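Local coordinates for protein galectin-1 (Bufo arenarum, PDB 1A78) that binds beta-galactosides as a homodimeric galectin and may regulate apoptosis and cell differentiation, at residues H53-N57 against K58-N62; E91-Q95 against K96-K100. All coordinates share one frame; numbering follows the deposited sequence.

Contact 1 (H53-N57 against K58-N62); sequences HGDVN and KIVCN. With YIO (1-thio-beta-D-galactopyranose), chain C.
The carboxylate of D55 has the isopropyl group of V60 over one face at its OD2 end, OD2 lying 3.5 Å from CG2, with the two side chains crossing at about a right angle. The same oxygen forms salt bridges with R49 and R74, so that the methyl sits above an acid gripped by two arginines. V60 turns its branches to different tasks: CG1 lies opposite the backbone N (chi1 -179°) and comes 4.1 Å from C6 of the thiogalactose, which leaves CG2, on the N side, for the acid.

Two flat groups meet the sugar: the H53 imidazole and the N62 amide. The imidazole stands obliquely to the sulfur on C1, H53 CD2 being 3.4 Å from S1. The N62 amide gives a hydrogen bond from ND2 to O6 of the exocyclic CH2OH, 2.8 Å long and almost straight at 170°. A second bond from ND2, to G70 O, helps to fix the rotation of this amide. H53 and N62 thus meet substituents on the two sides of the ring oxygen, in the galactoside site characteristic of the galectin carbohydrate-recognition domain; R49 and E72 also hydrogen-bond the sugar.

The chain turns a corner at N57, between the short strand 55-56 and strand 58-65. N57 and K58 both face R49 in a G1 beta bulge, and the positive phi of N57 (46°) suits its first position. The turn brings D55 CB to 4.2 Å from K58 CB. Beyond this aliphatic contact the K58 chain is kinked at chi2 and chi3, and its ammonium forms a salt bridge with E76. D55 OD1 is a more distant neighbour, 5.9 Å from K58 NZ, an attraction through space at most.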
loop_
_atom_site.group_PDB
_atom_site.type_symbol
_atom_site.label_atom_id
_atom_site.label_comp_id
_atom_site.label_asym_id
_atom_site.label_seq_id
_atom_site.Cartn_x
_atom_site.Cartn_y
_atom_site.Cartn_z
ATOM N N HIS A 53 -24.871 8.072 -11.578
ATOM C CA HIS A 53 -25.740 7.196 -12.382
ATOM C C HIS A 53 -27.139 7.017 -11.817
ATOM O O HIS A 53 -27.696 5.926 -11.926
ATOM C CB HIS A 53 -25.138 5.806 -12.527
ATOM C CG HIS A 53 -23.764 5.809 -13.095
ATOM N ND1 HIS A 53 -23.351 6.733 -14.030
ATOM C CD2 HIS A 53 -22.687 5.037 -12.821
ATOM C CE1 HIS A 53 -22.075 6.534 -14.301
ATOM N NE2 HIS A 53 -21.648 5.513 -13.579
ATOM N N GLY A 54 -27.701 8.058 -11.214
ATOM C CA GLY A 54 -29.020 7.912 -10.630
ATOM C C GLY A 54 -29.002 7.366 -9.203
ATOM O O GLY A 54 -30.045 7.337 -8.541
ATOM N N ASP A 55 -27.846 6.890 -8.729
ATOM C CA ASP A 55 -27.704 6.387 -7.351
ATOM C C ASP A 55 -27.241 7.584 -6.512
ATOM O O ASP A 55 -26.224 8.210 -6.811
ATOM C CB ASP A 55 -26.657 5.269 -7.286
ATOM C CG ASP A 55 -27.178 3.950 -7.799
ATOM O OD1 ASP A 55 -28.362 3.651 -7.574
ATOM O OD2 ASP A 55 -26.408 3.179 -8.399
ATOM N N VAL A 56 -28.014 7.958 -5.508
ATOM C CA VAL A 56 -27.657 9.109 -4.682
ATOM C C VAL A 56 -27.450 8.512 -3.301
ATOM O O VAL A 56 -28.284 7.728 -2.863
ATOM C CB VAL A 56 -28.807 10.188 -4.718
ATOM C CG1 VAL A 56 -28.507 11.341 -3.778
ATOM C CG2 VAL A 56 -28.991 10.735 -6.168
ATOM N N ASN A 57 -26.304 8.780 -2.675
ATOM C CA ASN A 57 -25.970 8.224 -1.359
ATOM C C ASN A 57 -26.250 6.734 -1.229
ATOM O O ASN A 57 -26.868 6.293 -0.263
ATOM C CB ASN A 57 -26.699 8.943 -0.239
ATOM C CG ASN A 57 -26.041 10.216 0.149
ATOM O OD1 ASN A 57 -25.627 11.000 -0.700
ATOM N ND2 ASN A 57 -25.964 10.462 1.437
ATOM N N LYS A 58 -25.725 5.940 -2.145
ATOM C CA LYS A 58 -25.957 4.499 -2.110
ATOM C C LYS A 58 -24.607 3.797 -2.260
ATOM O O LYS A 58 -23.645 4.397 -2.717
ATOM C CB LYS A 58 -26.855 4.121 -3.293
ATOM C CG LYS A 58 -27.619 2.828 -3.139
ATOM C CD LYS A 58 -28.879 3.076 -2.358
ATOM C CE LYS A 58 -29.826 3.972 -3.159
ATOM N NZ LYS A 58 -30.961 4.536 -2.337
ATOM N N ILE A 59 -24.550 2.525 -1.893
ATOM C CA ILE A 59 -23.342 1.717 -2.000
ATOM C C ILE A 59 -23.643 0.615 -2.999
ATOM O O ILE A 59 -24.606 -0.125 -2.833
ATOM C CB ILE A 59 -22.968 1.060 -0.634
ATOM C CG1 ILE A 59 -22.348 2.101 0.288
ATOM C CG2 ILE A 59 -22.035 -0.150 -0.817
ATOM C CD1 ILE A 59 -21.984 1.540 1.638
ATOM N N VAL A 60 -22.855 0.524 -4.056
ATOM C CA VAL A 60 -23.055 -0.538 -5.039
ATOM C C VAL A 60 -21.853 -1.488 -4.973
ATOM O O VAL A 60 -20.732 -1.025 -4.905
ATOM C CB VAL A 60 -23.190 0.053 -6.465
ATOM C CG1 VAL A 60 -23.411 -1.047 -7.472
ATOM C CG2 VAL A 60 -24.349 1.033 -6.506
ATOM N N CYS A 61 -22.078 -2.792 -4.904
ATOM C CA CYS A 61 -20.975 -3.741 -4.852
ATOM C C CYS A 61 -21.139 -4.683 -6.010
ATOM O O CYS A 61 -22.266 -5.031 -6.370
ATOM C CB CYS A 61 -20.971 -4.555 -3.546
ATOM S SG CYS A 61 -20.504 -3.627 -2.086
ATOM N N ASN A 62 -20.028 -5.099 -6.610
ATOM C CA ASN A 62 -20.123 -6.040 -7.732
ATOM C C ASN A 62 -18.808 -6.774 -7.895
ATOM O O ASN A 62 -17.836 -6.473 -7.191
ATOM C CB ASN A 62 -20.463 -5.299 -9.028
ATOM C CG ASN A 62 -21.177 -6.169 -10.026
ATOM O OD1 ASN A 62 -21.253 -7.384 -9.874
ATOM N ND2 ASN A 62 -21.707 -5.552 -11.067
HETATM C C1 YIO C . -21.167 0.617 -13.538
HETATM C C2 YIO C . -20.020 1.534 -13.199
HETATM C C3 YIO C . -18.813 0.720 -12.772
HETATM C C4 YIO C . -19.198 -0.086 -11.562
HETATM C C5 YIO C . -20.403 -0.963 -11.903
HETATM C C6 YIO C . -20.926 -1.713 -10.706
HETATM O O2 YIO C . -19.690 2.313 -14.326
HETATM O O3 YIO C . -17.755 1.596 -12.431
HETATM O O4 YIO C . -19.500 0.795 -10.494
HETATM O O5 YIO C . -21.503 -0.184 -12.408
HETATM O O6 YIO C . -21.743 -2.790 -11.137
HETATM S S1 YIO C . -22.592 1.720 -13.734
#

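Contact 2 (E91-Q95 against K96-K100); sequences EYQTQ and KIIIK
The carbonyl oxygen of E91 accepts a 2.8 Å hydrogen bond from I98 N, lying in the carbonyl plane, and I97 CA supplements it with a CA-H...O contact at 3.2 Å. The pairing is reciprocal, since E91 N bonds I98 O at 2.8 Å.

E91 CG lies opposite the backbone N (chi1 -173°), which carries the acid along I98 in the same direction; I98 CD1 rests against the carboxylate face, 3.6 Å from E91 OE2. The two oxygens divide their work. K100 NZ meets E91 OE1 nearly end-on to the C-O bond in a 2.8 Å salt bridge. Q93 NE2 donates to E91 OE2 on the anti side at 2.7 Å, in a bond bent to 140° and tilted out of both the carboxylate and amide planes. Y92 and I97 occupy the opposite face of the sheet, with Y92 CD1 4.1 Å from I97 CG1; the phenol hydroxyl is hydrogen-bonded to L115 O.

Closer to the turn, Q93 N donates to K96 O, and a weak return bond runs from K96 N to Q93 O. T94 and Q95 have backbone angles near those of a type I turn. The side chains of Q95 and K96 rise together and share a water, which donates to Q95 OE1 and accepts from K96 NZ. The whole is an antiparallel beta hairpin, its tight turn cornered by T94 and Q95, joining strands 85-92 and 96-101.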
loop_
_atom_site.group_PDB
_atom_site.type_symbol
_atom_site.label_atom_id
_atom_site.label_comp_id
_atom_site.label_asym_id
_atom_site.label_seq_id
_atom_site.Cartn_x
_atom_site.Cartn_y
_atom_site.Cartn_z
ATOM N N GLU A 91 -12.730 -8.123 5.429
ATOM C CA GLU A 91 -12.265 -9.355 5.988
ATOM C C GLU A 91 -12.598 -10.399 4.951
ATOM O O GLU A 91 -13.728 -10.457 4.467
ATOM C CB GLU A 91 -13.018 -9.616 7.285
ATOM C CG GLU A 91 -12.525 -10.795 8.088
ATOM C CD GLU A 91 -13.507 -11.146 9.183
ATOM O OE1 GLU A 91 -13.870 -10.255 9.995
ATOM O OE2 GLU A 91 -13.966 -12.300 9.195
ATOM N N TYR A 92 -11.624 -11.236 4.619
ATOM C CA TYR A 92 -11.802 -12.263 3.611
ATOM C C TYR A 92 -11.989 -13.627 4.230
ATOM O O TYR A 92 -11.194 -14.062 5.052
ATOM C CB TYR A 92 -10.589 -12.262 2.672
ATOM C CG TYR A 92 -10.564 -13.331 1.606
ATOM C CD1 TYR A 92 -11.737 -13.782 0.993
ATOM C CD2 TYR A 92 -9.353 -13.868 1.174
ATOM C CE1 TYR A 92 -11.695 -14.732 -0.021
ATOM C CE2 TYR A 92 -9.307 -14.824 0.156
ATOM C CZ TYR A 92 -10.473 -15.246 -0.436
ATOM O OH TYR A 92 -10.415 -16.172 -1.456
ATOM N N GLN A 93 -13.093 -14.263 3.867
ATOM C CA GLN A 93 -13.428 -15.605 4.298
ATOM C C GLN A 93 -13.636 -16.329 2.950
ATOM O O GLN A 93 -13.965 -15.694 1.951
ATOM C CB GLN A 93 -14.690 -15.568 5.149
ATOM C CG GLN A 93 -14.548 -14.753 6.462
ATOM C CD GLN A 93 -13.682 -15.454 7.526
ATOM O OE1 GLN A 93 -13.593 -16.677 7.559
ATOM N NE2 GLN A 93 -13.032 -14.674 8.379
ATOM N N THR A 94 -13.405 -17.631 2.881
ATOM C CA THR A 94 -13.524 -18.323 1.594
ATOM C C THR A 94 -14.880 -18.266 0.883
ATOM O O THR A 94 -14.978 -18.571 -0.314
ATOM C CB THR A 94 -13.121 -19.813 1.725
ATOM O OG1 THR A 94 -13.725 -20.372 2.900
ATOM C CG2 THR A 94 -11.599 -19.958 1.811
ATOM N N GLN A 95 -15.920 -17.885 1.616
ATOM C CA GLN A 95 -17.266 -17.857 1.071
ATOM C C GLN A 95 -17.842 -16.469 0.881
ATOM O O GLN A 95 -18.691 -16.269 0.013
ATOM C CB GLN A 95 -18.189 -18.690 1.968
ATOM C CG GLN A 95 -17.943 -18.463 3.474
ATOM C CD GLN A 95 -18.947 -19.200 4.357
ATOM O OE1 GLN A 95 -19.434 -18.651 5.361
ATOM N NE2 GLN A 95 -19.269 -20.444 3.988
ATOM N N LYS A 96 -17.357 -15.512 1.659
ATOM C CA LYS A 96 -17.858 -14.148 1.589
ATOM C C LYS A 96 -16.806 -13.173 2.118
ATOM O O LYS A 96 -15.887 -13.565 2.841
ATOM C CB LYS A 96 -19.112 -14.021 2.462
ATOM C CG LYS A 96 -18.781 -14.045 3.958
ATOM C CD LYS A 96 -19.994 -13.977 4.870
ATOM C CE LYS A 96 -20.712 -15.298 4.934
ATOM N NZ LYS A 96 -21.611 -15.345 6.129
ATOM N N ILE A 97 -16.984 -11.898 1.808
ATOM C CA ILE A 97 -16.083 -10.863 2.268
ATOM C C ILE A 97 -16.939 -10.008 3.161
ATOM O O ILE A 97 -18.045 -9.647 2.784
ATOM C CB ILE A 97 -15.535 -10.019 1.098
ATOM C CG1 ILE A 97 -14.592 -10.886 0.252
ATOM C CG2 ILE A 97 -14.853 -8.761 1.632
ATOM C CD1 ILE A 97 -14.098 -10.266 -1.048
ATOM N N ILE A 98 -16.484 -9.760 4.379
ATOM C CA ILE A 98 -17.232 -8.943 5.312
ATOM C C ILE A 98 -16.680 -7.523 5.263
ATOM O O ILE A 98 -15.466 -7.336 5.352
ATOM C CB ILE A 98 -17.140 -9.543 6.730
ATOM C CG1 ILE A 98 -17.839 -10.905 6.731
ATOM C CG2 ILE A 98 -17.741 -8.595 7.771
ATOM C CD1 ILE A 98 -17.244 -11.951 7.684
ATOM N N ILE A 99 -17.561 -6.541 5.053
ATOM C CA ILE A 99 -17.180 -5.133 4.991
ATOM C C ILE A 99 -17.679 -4.437 6.272
ATOM O O ILE A 99 -18.858 -4.547 6.611
ATOM C CB ILE A 99 -17.800 -4.423 3.749
ATOM C CG1 ILE A 99 -17.407 -5.134 2.440
ATOM C CG2 ILE A 99 -17.328 -2.971 3.686
ATOM C CD1 ILE A 99 -18.329 -6.238 1.985
ATOM N N LYS A 100 -16.793 -3.724 6.975
ATOM C CA LYS A 100 -17.166 -3.047 8.209
ATOM C C LYS A 100 -16.762 -1.593 8.137
ATOM O O LYS A 100 -15.704 -1.253 7.605
ATOM C CB LYS A 100 -16.534 -3.719 9.428
ATOM C CG LYS A 100 -16.041 -5.139 9.173
ATOM C CD LYS A 100 -16.021 -5.997 10.439
ATOM C CE LYS A 100 -15.359 -7.374 10.188
ATOM N NZ LYS A 100 -15.357 -8.293 11.399
HETATM O O HOH W 1 -21.905 -18.433 6.471
#

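Overall arrangement
Contact 1 precedes contact 2 along the chain, and strand 58-65 of the first lies in a different sheet of the galectin beta sandwich from the hairpin of the second, the contact centres being 20 Å apart. Residues 58-62 are part of the six-stranded antiparallel sheet that carries the sugar site, whereas the hairpin of contact 2 lies in the five-stranded sheet. They do not touch, the nearest atoms being about 5 Å apart, but both supply the interior between the sheets: I59 and C61 pack on F107, while I97 and I99 pack on L44 and I99 also on F46. Strand 58-65 therefore faces galactoside on its outer side and the hydrophobic core on its inner side.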